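PDB 1DDZ: carbonic anhydrase from Porphyridium purpureum, which probably catalyses the reversible, zinc-dependent hydration of carbon dioxide to hydrogencarbonate and a proton. Local coordinates for residues Q417-L420 and S421-D425; E21-L24 and V25-A29; Q280-P283 and G284-K287; K164-D167 and K168-D171; M361-L364 and S365-Y369. All coordinates share one frame; numbering follows the deposited sequence.

Interaction 1. Residues Q417-L420 and S421-D425; sequences QAEL and SRITD
E419 and R422 meet in a salt bridge, NH1 of R422 giving a 2.8 Å bond to OE2 of E419. The donor comes in on the syn lone pair of OE2, and the oxygen lies close to the guanidinium plane, yet the carboxylate is turned 86° against that plane, so a single N-H makes the grip. E419 brings its acid group there with CG anti to the backbone N (chi1 167°) and a bend at the next torsion. Its other oxygen, OE1, forms a second salt bridge with R432 of helix 426-447, leaving the carboxylate held between two arginines. A glutamine in its place, uncharged, would probably leave R422 and R432 without the carboxylate that pairs with both. At the helix end Q417 O is gripped twice by S421, by N at 2.8 Å and by OG at 2.5 Å, from opposite faces of the carbonyl plane. The amides that follow bond three residues back: R422 N to E419 O at 3.2 Å, and I423 N to L420 O at 3.0 Å. In the packing, CG of R422 lies 3.6 Å from A418 O, CD1 of I423 comes within 3.8 Å of E419 OE1, and I423 also rests on D428, S429 and R432. The change from four-residue to three-residue bonds is characteristic of a helix C-terminus running into a type I beta turn, L420 to I423, followed, one residue on, by the N-cap D425, whose OD1 takes D428 N at the start of helix 426-447.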
loop_
_atom_site.group_PDB
_atom_site.type_symbol
_atom_site.label_atom_id
_atom_site.label_comp_id
_atom_site.label_asym_id
_atom_site.label_seq_id
_atom_site.Cartn_x
_atom_site.Cartn_y
_atom_site.Cartn_z
ATOM N N GLN A 417 -10.747 16.755 -20.038
ATOM C CA GLN A 417 -10.332 17.947 -20.749
ATOM C C GLN A 417 -11.494 18.575 -21.523
ATOM O O GLN A 417 -11.512 19.783 -21.743
ATOM C CB GLN A 417 -9.172 17.627 -21.693
ATOM C CG GLN A 417 -7.839 17.435 -20.995
ATOM C CD GLN A 417 -7.258 18.726 -20.481
ATOM O OE1 GLN A 417 -7.982 19.557 -19.946
ATOM N NE2 GLN A 417 -5.942 18.903 -20.641
ATOM N N ALA A 418 -12.479 17.773 -21.896
ATOM C CA ALA A 418 -13.628 18.285 -22.620
ATOM C C ALA A 418 -14.245 19.417 -21.816
ATOM O O ALA A 418 -14.423 20.527 -22.330
ATOM C CB ALA A 418 -14.648 17.182 -22.850
ATOM N N GLU A 419 -14.507 19.145 -20.538
ATOM C CA GLU A 419 -15.068 20.130 -19.636
ATOM C C GLU A 419 -14.030 21.115 -19.144
ATOM O O GLU A 419 -14.284 22.318 -19.116
ATOM C CB GLU A 419 -15.723 19.459 -18.438
ATOM C CG GLU A 419 -16.054 20.421 -17.286
ATOM C CD GLU A 419 -17.017 21.557 -17.686
ATOM O OE1 GLU A 419 -16.975 22.632 -17.058
ATOM O OE2 GLU A 419 -17.828 21.376 -18.621
ATOM N N LEU A 420 -12.857 20.629 -18.762
ATOM C CA LEU A 420 -11.827 21.528 -18.251
ATOM C C LEU A 420 -11.350 22.599 -19.253
ATOM O O LEU A 420 -11.107 23.727 -18.863
ATOM C CB LEU A 420 -10.653 20.733 -17.644
ATOM C CG LEU A 420 -10.976 19.898 -16.395
ATOM C CD1 LEU A 420 -9.733 19.109 -15.978
ATOM C CD2 LEU A 420 -11.460 20.807 -15.254
ATOM N N SER A 421 -11.308 22.258 -20.533
ATOM C CA SER A 421 -10.896 23.179 -21.604
ATOM C C SER A 421 -11.735 24.442 -21.700
ATOM O O SER A 421 -11.259 25.485 -22.115
ATOM C CB SER A 421 -10.965 22.458 -22.946
ATOM O OG SER A 421 -10.022 21.402 -22.956
ATOM N N ARG A 422 -12.996 24.322 -21.319
ATOM C CA ARG A 422 -13.926 25.445 -21.351
ATOM C C ARG A 422 -13.537 26.514 -20.350
ATOM O O ARG A 422 -13.944 27.653 -20.469
ATOM C CB ARG A 422 -15.336 24.955 -21.020
ATOM C CG ARG A 422 -15.841 23.832 -21.916
ATOM C CD ARG A 422 -17.169 23.311 -21.403
ATOM N NE ARG A 422 -18.147 24.385 -21.334
ATOM C CZ ARG A 422 -19.208 24.416 -20.534
ATOM N NH1 ARG A 422 -19.464 23.416 -19.695
ATOM N NH2 ARG A 422 -20.021 25.466 -20.582
ATOM N N ILE A 423 -12.752 26.132 -19.346
ATOM C CA ILE A 423 -12.365 27.049 -18.284
ATOM C C ILE A 423 -10.911 27.382 -18.402
ATOM O O ILE A 423 -10.076 26.505 -18.438
ATOM C CB ILE A 423 -12.614 26.430 -16.907
ATOM C CG1 ILE A 423 -13.927 25.647 -16.935
ATOM C CG2 ILE A 423 -12.573 27.518 -15.815
ATOM C CD1 ILE A 423 -14.220 24.887 -15.683
ATOM N N THR A 424 -10.612 28.666 -18.398
ATOM C CA THR A 424 -9.250 29.139 -18.526
ATOM C C THR A 424 -8.815 29.841 -17.243
ATOM O O THR A 424 -7.636 29.897 -16.935
ATOM C CB THR A 424 -9.141 30.080 -19.752
ATOM O OG1 THR A 424 -7.899 29.857 -20.410
ATOM C CG2 THR A 424 -9.260 31.570 -19.331
ATOM N N ASP A 425 -9.758 30.440 -16.525
ATOM C CA ASP A 425 -9.400 31.090 -15.293
ATOM C C ASP A 425 -8.870 29.987 -14.362
ATOM O O ASP A 425 -9.592 29.023 -14.034
ATOM C CB ASP A 425 -10.602 31.799 -14.685
ATOM C CG ASP A 425 -10.380 32.149 -13.247
ATOM O OD1 ASP A 425 -11.027 31.522 -12.391
ATOM O OD2 ASP A 425 -9.534 33.015 -12.960
#

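Interaction 2. Residues E21-L24 and V25-A29; sequences EAKL and VAQPA
V25 sits one turn on from E21 at the end of its helix, its N bonding E21 O almost straight at 2.9 Å (N-H...O 172°). With CG1 anti to the backbone N (chi1 157°), the other methyl, CG2, swings beside that N and lies 3.5 Å from E21 O, close to the CG of the E21 side chain. The next amide is held less firmly, A26 N making only a weak bond to A22 O. Q27 N then reaches three residues back, to L24 O at 3.0 Å, as commonly happens where a helix unwinds. The side chain of Q27, extended beyond CG, runs back along the end of the helix with CG beside its own N (chi1 -58°), and NE2 makes a long, weak bond of 3.5 Å to K23 O. Its OE1 has the stronger partner, M33 N in the loop that follows, so the amide bridges helix end and loop. L24 is buried against R432, E435 and I436. Helix 12-25 thus lies on helix 426-447, and R432 NH2 of that helix also donates to Q27 O, while V25 touches R422 in the loop just before it.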
loop_
_atom_site.group_PDB
_atom_site.type_symbol
_atom_site.label_atom_id
_atom_site.label_comp_id
_atom_site.label_asym_id
_atom_site.label_seq_id
_atom_site.Cartn_x
_atom_site.Cartn_y
_atom_site.Cartn_z
ATOM N N GLU A 21 -22.310 13.279 -14.107
ATOM C CA GLU A 21 -21.339 14.197 -14.668
ATOM C C GLU A 21 -22.042 15.321 -15.444
ATOM O O GLU A 21 -21.664 16.493 -15.336
ATOM C CB GLU A 21 -20.370 13.459 -15.581
ATOM C CG GLU A 21 -19.310 14.371 -16.086
ATOM C CD GLU A 21 -18.400 13.689 -17.054
ATOM O OE1 GLU A 21 -18.150 14.291 -18.124
ATOM O OE2 GLU A 21 -17.933 12.561 -16.752
ATOM N N ALA A 22 -23.069 14.963 -16.204
ATOM C CA ALA A 22 -23.847 15.940 -16.974
ATOM C C ALA A 22 -24.492 16.950 -16.022
ATOM O O ALA A 22 -24.440 18.163 -16.223
ATOM C CB ALA A 22 -24.912 15.232 -17.778
ATOM N N LYS A 23 -25.044 16.442 -14.932
ATOM C CA LYS A 23 -25.675 17.305 -13.947
ATOM C C LYS A 23 -24.657 18.281 -13.342
ATOM O O LYS A 23 -24.948 19.463 -13.160
ATOM C CB LYS A 23 -26.361 16.454 -12.868
ATOM C CG LYS A 23 -26.930 17.245 -11.708
ATOM C CD LYS A 23 -27.664 16.350 -10.708
ATOM C CE LYS A 23 -27.756 17.026 -9.336
ATOM N NZ LYS A 23 -26.392 17.204 -8.738
ATOM N N LEU A 24 -23.444 17.809 -13.090
ATOM C CA LEU A 24 -22.412 18.671 -12.504
ATOM C C LEU A 24 -21.936 19.744 -13.486
ATOM O O LEU A 24 -21.886 20.927 -13.169
ATOM C CB LEU A 24 -21.222 17.819 -12.035
ATOM C CG LEU A 24 -19.868 18.488 -11.781
ATOM C CD1 LEU A 24 -20.006 19.622 -10.755
ATOM C CD2 LEU A 24 -18.883 17.434 -11.295
ATOM N N VAL A 25 -21.587 19.288 -14.682
ATOM C CA VAL A 25 -21.082 20.108 -15.766
ATOM C C VAL A 25 -22.050 21.208 -16.251
ATOM O O VAL A 25 -21.630 22.193 -16.851
ATOM C CB VAL A 25 -20.622 19.169 -16.888
ATOM C CG1 VAL A 25 -20.617 19.845 -18.206
ATOM C CG2 VAL A 25 -19.250 18.642 -16.548
ATOM N N ALA A 26 -23.331 21.060 -15.932
ATOM C CA ALA A 26 -24.327 22.052 -16.307
ATOM C C ALA A 26 -24.321 23.263 -15.350
ATOM O O ALA A 26 -25.008 24.247 -15.602
ATOM C CB ALA A 26 -25.706 21.416 -16.337
ATOM N N GLN A 27 -23.605 23.154 -14.230
ATOM C CA GLN A 27 -23.501 24.227 -13.241
ATOM C C GLN A 27 -22.070 24.736 -13.335
ATOM O O GLN A 27 -21.138 23.962 -13.539
ATOM C CB GLN A 27 -23.790 23.685 -11.833
ATOM C CG GLN A 27 -25.165 23.043 -11.705
ATOM C CD GLN A 27 -25.420 22.444 -10.330
ATOM O OE1 GLN A 27 -25.984 23.099 -9.438
ATOM N NE2 GLN A 27 -25.003 21.202 -10.147
ATOM N N PRO A 28 -21.864 26.038 -13.171
ATOM C CA PRO A 28 -20.487 26.519 -13.271
ATOM C C PRO A 28 -19.665 26.156 -12.032
ATOM O O PRO A 28 -20.198 26.016 -10.927
ATOM C CB PRO A 28 -20.648 28.050 -13.421
ATOM C CG PRO A 28 -22.154 28.265 -13.643
ATOM C CD PRO A 28 -22.790 27.147 -12.870
ATOM N N ALA A 29 -18.360 26.075 -12.246
ATOM C CA ALA A 29 -17.378 25.761 -11.237
ATOM C C ALA A 29 -17.620 26.596 -10.004
ATOM O O ALA A 29 -17.734 27.808 -10.092
ATOM C CB ALA A 29 -16.015 26.046 -11.773
#

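Interaction 3. Residues Q280-P283 and G284-K287; sequences QQTP and GKLK
Q281 lays its side chain across L286 at about a right angle, its CB 3.7 Å from the CD2 methyl. The two residues flank a type II beta turn, T282 to K285, in which G284 takes the third place. Its phi of 87° is the left-handed value such turns need there, and a beta carbon on G284 would be jammed against P283 O, so glycine is the residue that fits without strain. The turn closes through K285 N, hydrogen-bonded to T282 O at 3.0 Å. On its outer side T282 and K285 run alongside each other, pointing the same way, with CG2 of the threonine 3.9 Å from CD of the lysine. The amide of Q281 works at both ends. OE1 accepts K287 N at 3.1 Å, the donor tilted only 17° from the carbonyl plane, and NE2 is bonded to E277 O at the end of helix 266-279. This side chain therefore ties the segment leaving that helix to the one returning after the turn. Helix 172-193 holds the turn, with E181 OE2 on G284 N and R178 NH2 on Q281 O, while L286 is buried between that helix and strand 222-227, to which K287 bonds through its backbone at D223. A water completes the bridge, accepting from Q281 NE2 at 3.0 Å and donating to K287 O at 2.7 Å.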
loop_
_atom_site.group_PDB
_atom_site.type_symbol
_atom_site.label_atom_id
_atom_site.label_comp_id
_atom_site.label_asym_id
_atom_site.label_seq_id
_atom_site.Cartn_x
_atom_site.Cartn_y
_atom_site.Cartn_z
ATOM N N GLN A 280 6.641 1.925 32.758
ATOM C CA GLN A 280 6.681 2.054 34.211
ATOM C C GLN A 280 5.444 2.731 34.807
ATOM O O GLN A 280 5.346 2.839 36.032
ATOM C CB GLN A 280 7.946 2.782 34.666
ATOM C CG GLN A 280 8.006 4.254 34.296
ATOM C CD GLN A 280 9.370 4.873 34.577
ATOM O OE1 GLN A 280 9.506 6.093 34.707
ATOM N NE2 GLN A 280 10.393 4.034 34.648
ATOM N N GLN A 281 4.534 3.234 33.966
ATOM C CA GLN A 281 3.320 3.891 34.468
ATOM C C GLN A 281 2.142 2.948 34.359
ATOM O O GLN A 281 2.166 2.011 33.561
ATOM C CB GLN A 281 3.010 5.164 33.677
ATOM C CG GLN A 281 4.180 6.100 33.492
ATOM C CD GLN A 281 3.750 7.378 32.818
ATOM O OE1 GLN A 281 2.914 8.109 33.352
ATOM N NE2 GLN A 281 4.277 7.641 31.624
ATOM N N THR A 282 1.066 3.262 35.072
ATOM C CA THR A 282 -0.123 2.422 35.057
ATOM C C THR A 282 -0.898 2.591 33.746
ATOM O O THR A 282 -1.153 3.705 33.305
ATOM C CB THR A 282 -1.036 2.747 36.231
ATOM O OG1 THR A 282 -0.326 2.583 37.456
ATOM C CG2 THR A 282 -2.206 1.791 36.262
ATOM N N PRO A 283 -1.274 1.479 33.101
ATOM C CA PRO A 283 -2.012 1.557 31.842
ATOM C C PRO A 283 -3.297 2.335 32.019
ATOM O O PRO A 283 -4.061 2.070 32.948
ATOM C CB PRO A 283 -2.283 0.086 31.511
ATOM C CG PRO A 283 -1.090 -0.605 32.089
ATOM C CD PRO A 283 -0.957 0.079 33.434
ATOM N N GLY A 284 -3.499 3.327 31.154
ATOM C CA GLY A 284 -4.695 4.136 31.212
ATOM C C GLY A 284 -4.604 5.324 32.135
ATOM O O GLY A 284 -5.550 6.088 32.235
ATOM N N LYS A 285 -3.482 5.476 32.832
ATOM C CA LYS A 285 -3.307 6.591 33.763
ATOM C C LYS A 285 -1.977 7.271 33.547
ATOM O O LYS A 285 -1.295 7.611 34.490
ATOM C CB LYS A 285 -3.387 6.093 35.204
ATOM C CG LYS A 285 -4.754 5.554 35.588
ATOM C CD LYS A 285 -4.698 4.760 36.876
ATOM C CE LYS A 285 -6.005 4.011 37.100
ATOM N NZ LYS A 285 -5.920 3.054 38.242
ATOM N N LEU A 286 -1.595 7.454 32.297
ATOM C CA LEU A 286 -0.332 8.091 31.999
ATOM C C LEU A 286 -0.386 9.560 32.384
ATOM O O LEU A 286 -1.458 10.153 32.458
ATOM C CB LEU A 286 -0.027 7.989 30.508
ATOM C CG LEU A 286 0.024 6.616 29.871
ATOM C CD1 LEU A 286 0.631 6.767 28.467
ATOM C CD2 LEU A 286 0.869 5.679 30.744
ATOM N N LYS A 287 0.778 10.153 32.596
ATOM C CA LYS A 287 0.869 11.557 32.933
ATOM C C LYS A 287 0.839 12.419 31.676
ATOM O O LYS A 287 1.082 11.951 30.568
ATOM C CB LYS A 287 2.176 11.849 33.667
ATOM C CG LYS A 287 2.202 11.426 35.110
ATOM C CD LYS A 287 3.371 12.094 35.818
ATOM C CE LYS A 287 3.228 13.627 35.904
ATOM N NZ LYS A 287 2.252 14.050 36.948
HETATM O O HOH W 1 3.070 10.192 30.593
#

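Interaction 4. Residues K164-D167 and K168-D171; sequences KYLD and KCKD
C169 turns its amide back on L166, N to O at 2.9 Å. Its SG lies beside the same oxygen, 3.3 Å from L166 O, because chi1 of -60° sets the sulfur beside its own backbone N. SG also meets the leucine side chain, at 4.3 Å from CD1. One residue earlier, K168 presses its CB to 3.2 Å from Y165 O before its chain leads away. These contacts belong to a type I beta turn, L166 to C169, in which the chain leaves helix 163-166. D171 then serves as N-cap of helix 172-193, its OD1 accepting E174 N, while E174 OE1 takes K170 N and a salt bridge joins K170 NZ to D171 OD2 at 3.5 Å. The buried residues of the turn face that helix, L166 against R178 and L182, C169 against E174 and E175. Y165 lies on T275 and V279 of helix 266-279, and one face of its ring is covered over the centre by CG of K164, 3.9 Å above the plane. From the second subunit, Q258 and K261 donate to the carbonyls of C169 and K170, and G262 of that subunit packs on D167.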
loop_
_atom_site.group_PDB
_atom_site.type_symbol
_atom_site.label_atom_id
_atom_site.label_comp_id
_atom_site.label_asym_id
_atom_site.label_seq_id
_atom_site.Cartn_x
_atom_site.Cartn_y
_atom_site.Cartn_z
ATOM N N LYS A 164 5.955 -9.093 26.660
ATOM C CA LYS A 164 6.441 -8.904 28.035
ATOM C C LYS A 164 5.673 -7.854 28.828
ATOM O O LYS A 164 5.395 -8.032 30.021
ATOM C CB LYS A 164 7.927 -8.571 28.017
ATOM C CG LYS A 164 8.280 -7.497 27.016
ATOM C CD LYS A 164 9.732 -7.567 26.617
ATOM C CE LYS A 164 10.078 -6.466 25.656
ATOM N NZ LYS A 164 11.539 -6.381 25.423
ATOM N N TYR A 165 5.301 -6.774 28.163
ATOM C CA TYR A 165 4.547 -5.721 28.820
ATOM C C TYR A 165 3.084 -6.090 28.910
ATOM O O TYR A 165 2.437 -5.827 29.905
ATOM C CB TYR A 165 4.699 -4.443 28.028
ATOM C CG TYR A 165 6.143 -4.103 27.835
ATOM C CD1 TYR A 165 6.643 -3.778 26.578
ATOM C CD2 TYR A 165 7.015 -4.103 28.922
ATOM C CE1 TYR A 165 7.988 -3.452 26.403
ATOM C CE2 TYR A 165 8.336 -3.783 28.768
ATOM C CZ TYR A 165 8.826 -3.454 27.509
ATOM O OH TYR A 165 10.150 -3.115 27.394
ATOM N N LEU A 166 2.583 -6.772 27.889
ATOM C CA LEU A 166 1.175 -7.128 27.852
ATOM C C LEU A 166 0.727 -8.260 28.785
ATOM O O LEU A 166 -0.287 -8.134 29.477
ATOM C CB LEU A 166 0.719 -7.358 26.405
ATOM C CG LEU A 166 0.339 -6.189 25.469
ATOM C CD1 LEU A 166 -0.089 -4.984 26.269
ATOM C CD2 LEU A 166 1.450 -5.814 24.519
ATOM N N ASP A 167 1.508 -9.333 28.846
ATOM C CA ASP A 167 1.203 -10.471 29.728
ATOM C C ASP A 167 1.227 -10.033 31.204
ATOM O O ASP A 167 0.650 -10.675 32.075
ATOM C CB ASP A 167 2.223 -11.586 29.521
ATOM C CG ASP A 167 2.465 -11.908 28.052
ATOM O OD1 ASP A 167 1.678 -11.474 27.175
ATOM O OD2 ASP A 167 3.463 -12.608 27.771
ATOM N N LYS A 168 1.929 -8.944 31.471
ATOM C CA LYS A 168 2.043 -8.382 32.806
ATOM C C LYS A 168 0.675 -7.847 33.265
ATOM O O LYS A 168 0.332 -7.901 34.453
ATOM C CB LYS A 168 3.072 -7.235 32.754
ATOM C CG LYS A 168 3.520 -6.701 34.091
ATOM C CD LYS A 168 4.303 -7.745 34.894
ATOM C CE LYS A 168 4.652 -7.217 36.289
ATOM N NZ LYS A 168 5.384 -8.194 37.151
ATOM N N CYS A 169 -0.102 -7.349 32.304
ATOM C CA CYS A 169 -1.421 -6.758 32.545
ATOM C C CYS A 169 -2.439 -7.598 33.301
ATOM O O CYS A 169 -2.707 -8.749 32.954
ATOM C CB CYS A 169 -1.998 -6.257 31.229
ATOM S SG CYS A 169 -0.941 -5.008 30.469
ATOM N N LYS A 170 -3.065 -6.966 34.290
ATOM C CA LYS A 170 -4.027 -7.637 35.160
ATOM C C LYS A 170 -5.376 -8.060 34.588
ATOM O O LYS A 170 -5.984 -9.018 35.077
ATOM C CB LYS A 170 -4.236 -6.833 36.460
ATOM C CG LYS A 170 -4.946 -5.477 36.325
ATOM C CD LYS A 170 -5.156 -4.833 37.702
ATOM C CE LYS A 170 -5.715 -3.411 37.614
ATOM N NZ LYS A 170 -7.144 -3.268 38.036
ATOM N N ASP A 171 -5.873 -7.327 33.597
ATOM C CA ASP A 171 -7.164 -7.657 33.008
ATOM C C ASP A 171 -7.289 -7.139 31.591
ATOM O O ASP A 171 -6.441 -6.373 31.120
ATOM C CB ASP A 171 -8.322 -7.133 33.874
ATOM C CG ASP A 171 -8.188 -5.662 34.215
ATOM O OD1 ASP A 171 -8.000 -4.843 33.299
ATOM O OD2 ASP A 171 -8.280 -5.318 35.413
#

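Interaction 5. Residues M361-L364 and S365-Y369; sequences MSFL and SVLQY
The first turns of helix 361-373, one of the helices packed on the second beta sheet of this beta-class carbonic anhydrase, carry a serine, S365, that bonds back to the carbonyl of M361 four residues earlier. M361 O is gripped twice, by OG of S365 at 2.8 Å and by its N at 2.9 Å, the two arriving from opposite faces of the carbonyl plane. The hydroxyl can do this because it lies beside its own backbone N (chi1 -62°), satisfying a buried polar group within the helix. A valine here, lacking the hydroxyl, would probably leave M361 O with the backbone N of this residue as its one partner from the contact. L367 N reaches F363 O at 3.0 Å and Q368 N reaches L364 O at 2.8 Å, both nearly straight, whereas V366 N makes only a weak bond to S362 O. F363 and L367 run side by side off the same face of the helix, with CE2 of the ring 3.8 Å from CG of the leucine and CZ 3.9 Å from its CD1. The buried amide of Q368 is held from outside the segments, OE1 accepting I148 N and NE2 bonding L145 O and Q372 OE1. V366 packs on F347 and H349 of strand 346-351, L324 of strand 323-328 and I98, its side chain about 8 Å from that of the zinc ligand D76. Helix 147-161 covers S365, Q368 and Y369, while L364 touches N404 of the second subunit, so the helix lies between its own sheet, helix 147-161 and the neighbouring chain.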
loop_
_atom_site.group_PDB
_atom_site.type_symbol
_atom_site.label_atom_id
_atom_site.label_comp_id
_atom_site.label_asym_id
_atom_site.label_seq_id
_atom_site.Cartn_x
_atom_site.Cartn_y
_atom_site.Cartn_z
ATOM N N MET A 361 -5.365 0.372 0.554
ATOM C CA MET A 361 -5.719 -0.348 1.782
ATOM C C MET A 361 -6.156 0.544 2.925
ATOM O O MET A 361 -7.065 0.169 3.677
ATOM C CB MET A 361 -4.587 -1.279 2.242
ATOM C CG MET A 361 -4.414 -2.518 1.376
ATOM S SD MET A 361 -5.817 -3.654 1.506
ATOM C CE MET A 361 -5.558 -4.305 3.188
ATOM N N SER A 362 -5.541 1.709 3.082
ATOM C CA SER A 362 -5.977 2.614 4.149
ATOM C C SER A 362 -7.448 2.998 3.924
ATOM O O SER A 362 -8.253 3.015 4.849
ATOM C CB SER A 362 -5.096 3.868 4.209
ATOM O OG SER A 362 -5.585 4.763 5.195
ATOM N N PHE A 363 -7.788 3.335 2.683
ATOM C CA PHE A 363 -9.157 3.681 2.298
ATOM C C PHE A 363 -10.093 2.455 2.422
ATOM O O PHE A 363 -11.151 2.527 3.071
ATOM C CB PHE A 363 -9.146 4.279 0.855
ATOM C CG PHE A 363 -10.434 4.112 0.091
ATOM C CD1 PHE A 363 -10.444 3.392 -1.099
ATOM C CD2 PHE A 363 -11.623 4.656 0.552
ATOM C CE1 PHE A 363 -11.624 3.207 -1.825
ATOM C CE2 PHE A 363 -12.816 4.475 -0.161
ATOM C CZ PHE A 363 -12.808 3.748 -1.356
ATOM N N LEU A 364 -9.698 1.325 1.831
ATOM C CA LEU A 364 -10.513 0.105 1.879
ATOM C C LEU A 364 -10.814 -0.412 3.286
ATOM O O LEU A 364 -11.939 -0.841 3.577
ATOM C CB LEU A 364 -9.863 -0.983 1.043
ATOM C CG LEU A 364 -9.769 -0.684 -0.446
ATOM C CD1 LEU A 364 -8.897 -1.714 -1.146
ATOM C CD2 LEU A 364 -11.174 -0.644 -1.041
ATOM N N SER A 365 -9.828 -0.331 4.176
ATOM C CA SER A 365 -9.994 -0.784 5.559
ATOM C C SER A 365 -11.015 0.058 6.307
ATOM O O SER A 365 -11.850 -0.481 7.029
ATOM C CB SER A 365 -8.636 -0.811 6.278
ATOM O OG SER A 365 -7.756 -1.741 5.633
ATOM N N VAL A 366 -10.963 1.378 6.134
ATOM C CA VAL A 366 -11.932 2.268 6.790
ATOM C C VAL A 366 -13.325 2.005 6.212
ATOM O O VAL A 366 -14.295 1.891 6.964
ATOM C CB VAL A 366 -11.593 3.775 6.591
ATOM C CG1 VAL A 366 -12.650 4.634 7.214
ATOM C CG2 VAL A 366 -10.250 4.128 7.218
ATOM N N LEU A 367 -13.407 1.885 4.881
ATOM C CA LEU A 367 -14.666 1.628 4.165
ATOM C C LEU A 367 -15.315 0.346 4.666
ATOM O O LEU A 367 -16.459 0.356 5.112
ATOM C CB LEU A 367 -14.403 1.472 2.660
ATOM C CG LEU A 367 -15.275 2.132 1.583
ATOM C CD1 LEU A 367 -15.252 1.272 0.357
ATOM C CD2 LEU A 367 -16.700 2.364 2.031
ATOM N N GLN A 368 -14.575 -0.753 4.612
ATOM C CA GLN A 368 -15.097 -2.039 5.060
ATOM C C GLN A 368 -15.568 -1.989 6.504
ATOM O O GLN A 368 -16.683 -2.417 6.818
ATOM C CB GLN A 368 -14.058 -3.150 4.910
ATOM C CG GLN A 368 -14.649 -4.489 5.300
ATOM C CD GLN A 368 -13.614 -5.535 5.598
ATOM O OE1 GLN A 368 -12.441 -5.223 5.801
ATOM N NE2 GLN A 368 -14.041 -6.789 5.639
ATOM N N TYR A 369 -14.722 -1.450 7.377
ATOM C CA TYR A 369 -15.067 -1.339 8.781
ATOM C C TYR A 369 -16.394 -0.576 8.976
ATOM O O TYR A 369 -17.263 -1.009 9.732
ATOM C CB TYR A 369 -13.942 -0.652 9.550
ATOM C CG TYR A 369 -14.188 -0.666 11.050
ATOM C CD1 TYR A 369 -13.817 -1.766 11.813
ATOM C CD2 TYR A 369 -14.808 0.401 11.695
ATOM C CE1 TYR A 369 -14.058 -1.815 13.171
ATOM C CE2 TYR A 369 -15.055 0.365 13.066
ATOM C CZ TYR A 369 -14.670 -0.751 13.800
ATOM O OH TYR A 369 -14.904 -0.812 15.160
#

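In the fold
Only interaction 5 is fully buried; interactions 2 and 3 are surface contacts, and 1 and 4 are partly buried. Interactions 1 and 2 touch and share R432 of helix 426-447, which pairs through NE with E419 and through NH2 with Q27 O. Interactions 3 and 4 both pack on helix 172-193, across the chain's centre from 1 and 2. Interactions 1 and 4, in different carbonic anhydrase regions of the chain, both pass from a helix end through a type I turn to an aspartate N-cap, with a salt bridge across the helix end in the first and a thiol beside the turn carbonyl in the second. A serine bonded back to a helix carbonyl recurs, exposed in 1 and buried in 5.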